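Holo-[acyl-carrier-protein] synthase (Helicobacter pylori, PDB 5XUK) belongs to the 4'-phosphopantetheinyl transferase superfamily and holds coenzyme A in a trimeric assembly of small alpha+beta subunits. Local coordinates at residues A[10-15]-A[45-50]. Numbering follows the deposited sequence.
Sequences ARIEKC and GFFALK
Between segments 10-15 and 45-50, on helices 9-15 and 40-56, the nearest CA atoms are those of Ile12 and Phe47, 8.6 Å apart; at this spacing the contact is made by side chains alone, Arg11 and Ile12 against Phe47. The CB atoms of Ile12 and Phe47 both point toward the opposite helix. Phe47, with CG anti to its own N (chi1 -172°), extends its ring from helix 40-56, and CD1 of Ile12 comes to 4.3 Å from ring atom CD2. Arg11 leaves its helix in a nearly straight chain (chi1 161°, chi2 175°), which carries its guanidinium past Ile12; NH2 lies 4.3 Å from CE2 of Phe47, bonded to the CD2 that Ile12 meets. Both partners approach the ring obliquely. Val7 of strand 2-8 touches Ile12 and Phe47, while Phe27 meets the Phe47 ring edge-to-face. NH1 of Arg11 forms a salt bridge with OD2 of Asp104 of the second subunit. Phe46, next to Phe47, touches coenzyme A. One short helix thus joins a hydrophobic core to a subunit interface: the contact is loose and nondirectional, dispersion between Ile12 and Phe47 supplies its buried part, and the charge of Arg11 is directed to Asp104, with bound coenzyme A about 5 Å from its side chain.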
loop_
_atom_site.group_PDB
_atom_site.type_symbol
_atom_site.label_atom_id
_atom_site.label_comp_id
_atom_site.label_asym_id
_atom_site.label_seq_id
_atom_site.Cartn_x
_atom_site.Cartn_y
_atom_site.Cartn_z
ATOM N N ALA A 10 17.317 -5.122 -3.930
ATOM C CA ALA A 10 18.764 -5.218 -3.731
ATOM C C ALA A 10 19.165 -5.846 -2.390
ATOM O O ALA A 10 20.112 -6.618 -2.328
ATOM C CB ALA A 10 19.394 -3.840 -3.871
ATOM N N ARG A 11 18.450 -5.516 -1.321
ATOM C CA ARG A 11 18.721 -6.105 -0.007
ATOM C C ARG A 11 18.380 -7.602 0.012
ATOM O O ARG A 11 19.053 -8.396 0.682
ATOM C CB ARG A 11 17.944 -5.358 1.086
ATOM C CG ARG A 11 17.763 -6.119 2.391
ATOM C CD ARG A 11 17.085 -5.268 3.460
ATOM N NE ARG A 11 16.453 -6.116 4.474
ATOM C CZ ARG A 11 15.143 -6.240 4.682
ATOM N NH1 ARG A 11 14.257 -5.547 3.970
ATOM N NH2 ARG A 11 14.707 -7.064 5.633
ATOM N N ILE A 12 17.320 -7.981 -0.696
ATOM C CA ILE A 12 17.006 -9.394 -0.858
ATOM C C ILE A 12 18.102 -10.080 -1.678
ATOM O O ILE A 12 18.613 -11.121 -1.260
ATOM C CB ILE A 12 15.616 -9.621 -1.486
ATOM C CG1 ILE A 12 14.609 -9.959 -0.388
ATOM C CG2 ILE A 12 15.654 -10.759 -2.501
ATOM C CD1 ILE A 12 14.474 -8.888 0.666
ATOM N N GLU A 13 18.477 -9.478 -2.810
ATOM C CA GLU A 13 19.583 -9.987 -3.643
ATOM C C GLU A 13 20.846 -10.296 -2.833
ATOM O O GLU A 13 21.445 -11.354 -3.001
ATOM C CB GLU A 13 19.920 -9.020 -4.794
ATOM C CG GLU A 13 18.938 -9.101 -5.953
ATOM C CD GLU A 13 19.201 -8.106 -7.075
ATOM O OE1 GLU A 13 19.648 -6.977 -6.791
ATOM O OE2 GLU A 13 18.934 -8.448 -8.252
ATOM N N LYS A 14 21.238 -9.386 -1.945
ATOM C CA LYS A 14 22.448 -9.582 -1.143
ATOM C C LYS A 14 22.256 -10.598 -0.013
ATOM O O LYS A 14 23.233 -11.129 0.499
ATOM C CB LYS A 14 22.980 -8.242 -0.609
ATOM C CG LYS A 14 23.495 -7.324 -1.715
ATOM C CD LYS A 14 24.022 -5.988 -1.194
ATOM C CE LYS A 14 25.548 -5.928 -1.099
ATOM N NZ LYS A 14 26.111 -6.636 0.086
ATOM N N CYS A 15 21.011 -10.871 0.370
ATOM C CA CYS A 15 20.717 -11.973 1.294
ATOM C C CYS A 15 20.543 -13.304 0.548
ATOM O O CYS A 15 20.526 -14.364 1.169
ATOM C CB CYS A 15 19.470 -11.675 2.128
ATOM S SG CYS A 15 19.625 -10.248 3.231
ATOM N N GLY A 45 9.239 -9.897 -3.486
ATOM C CA GLY A 45 7.789 -9.786 -3.420
ATOM C C GLY A 45 7.080 -10.753 -2.508
ATOM O O GLY A 45 6.168 -10.358 -1.768
ATOM N N PHE A 46 7.467 -12.033 -2.561
ATOM C CA PHE A 46 6.895 -13.036 -1.665
ATOM C C PHE A 46 7.325 -12.738 -0.245
ATOM O O PHE A 46 6.554 -12.884 0.685
ATOM C CB PHE A 46 7.310 -14.471 -2.060
ATOM C CG PHE A 46 6.603 -15.003 -3.287
ATOM C CD1 PHE A 46 5.953 -14.144 -4.190
ATOM C CD2 PHE A 46 6.619 -16.371 -3.566
ATOM C CE1 PHE A 46 5.307 -14.644 -5.318
ATOM C CE2 PHE A 46 5.987 -16.873 -4.698
ATOM C CZ PHE A 46 5.332 -16.011 -5.577
ATOM N N PHE A 47 8.553 -12.315 -0.072
ATOM C CA PHE A 47 9.011 -11.914 1.247
ATOM C C PHE A 47 8.132 -10.778 1.784
ATOM O O PHE A 47 7.659 -10.834 2.914
ATOM C CB PHE A 47 10.460 -11.448 1.178
ATOM C CG PHE A 47 11.069 -11.192 2.525
ATOM C CD1 PHE A 47 11.655 -12.232 3.244
ATOM C CD2 PHE A 47 11.043 -9.912 3.089
ATOM C CE1 PHE A 47 12.206 -12.000 4.494
ATOM C CE2 PHE A 47 11.598 -9.675 4.345
ATOM C CZ PHE A 47 12.182 -10.718 5.045
ATOM N N ALA A 48 7.884 -9.769 0.941
ATOM C CA ALA A 48 7.128 -8.594 1.349
ATOM C C ALA A 48 5.702 -9.017 1.685
ATOM O O ALA A 48 5.108 -8.556 2.673
ATOM C CB ALA A 48 7.163 -7.532 0.251
ATOM N N LEU A 49 5.170 -9.947 0.904
ATOM C CA LEU A 49 3.804 -10.420 1.122
ATOM C C LEU A 49 3.658 -11.205 2.413
ATOM O O LEU A 49 2.596 -11.191 3.028
ATOM C CB LEU A 49 3.357 -11.282 -0.067
ATOM C CG LEU A 49 1.984 -11.938 -0.002
ATOM C CD1 LEU A 49 0.944 -10.863 0.169
ATOM C CD2 LEU A 49 1.719 -12.745 -1.267
ATOM N N LYS A 50 4.701 -11.934 2.803
ATOM C CA LYS A 50 4.634 -12.718 4.027
ATOM C C LYS A 50 4.763 -11.787 5.233
ATOM O O LYS A 50 4.027 -11.892 6.199
ATOM C CB LYS A 50 5.722 -13.790 4.029
ATOM C CG LYS A 50 5.464 -14.895 3.011
ATOM C CD LYS A 50 6.118 -16.219 3.414
ATOM C CE LYS A 50 5.882 -17.308 2.360
ATOM N NZ LYS A 50 6.065 -18.704 2.876
#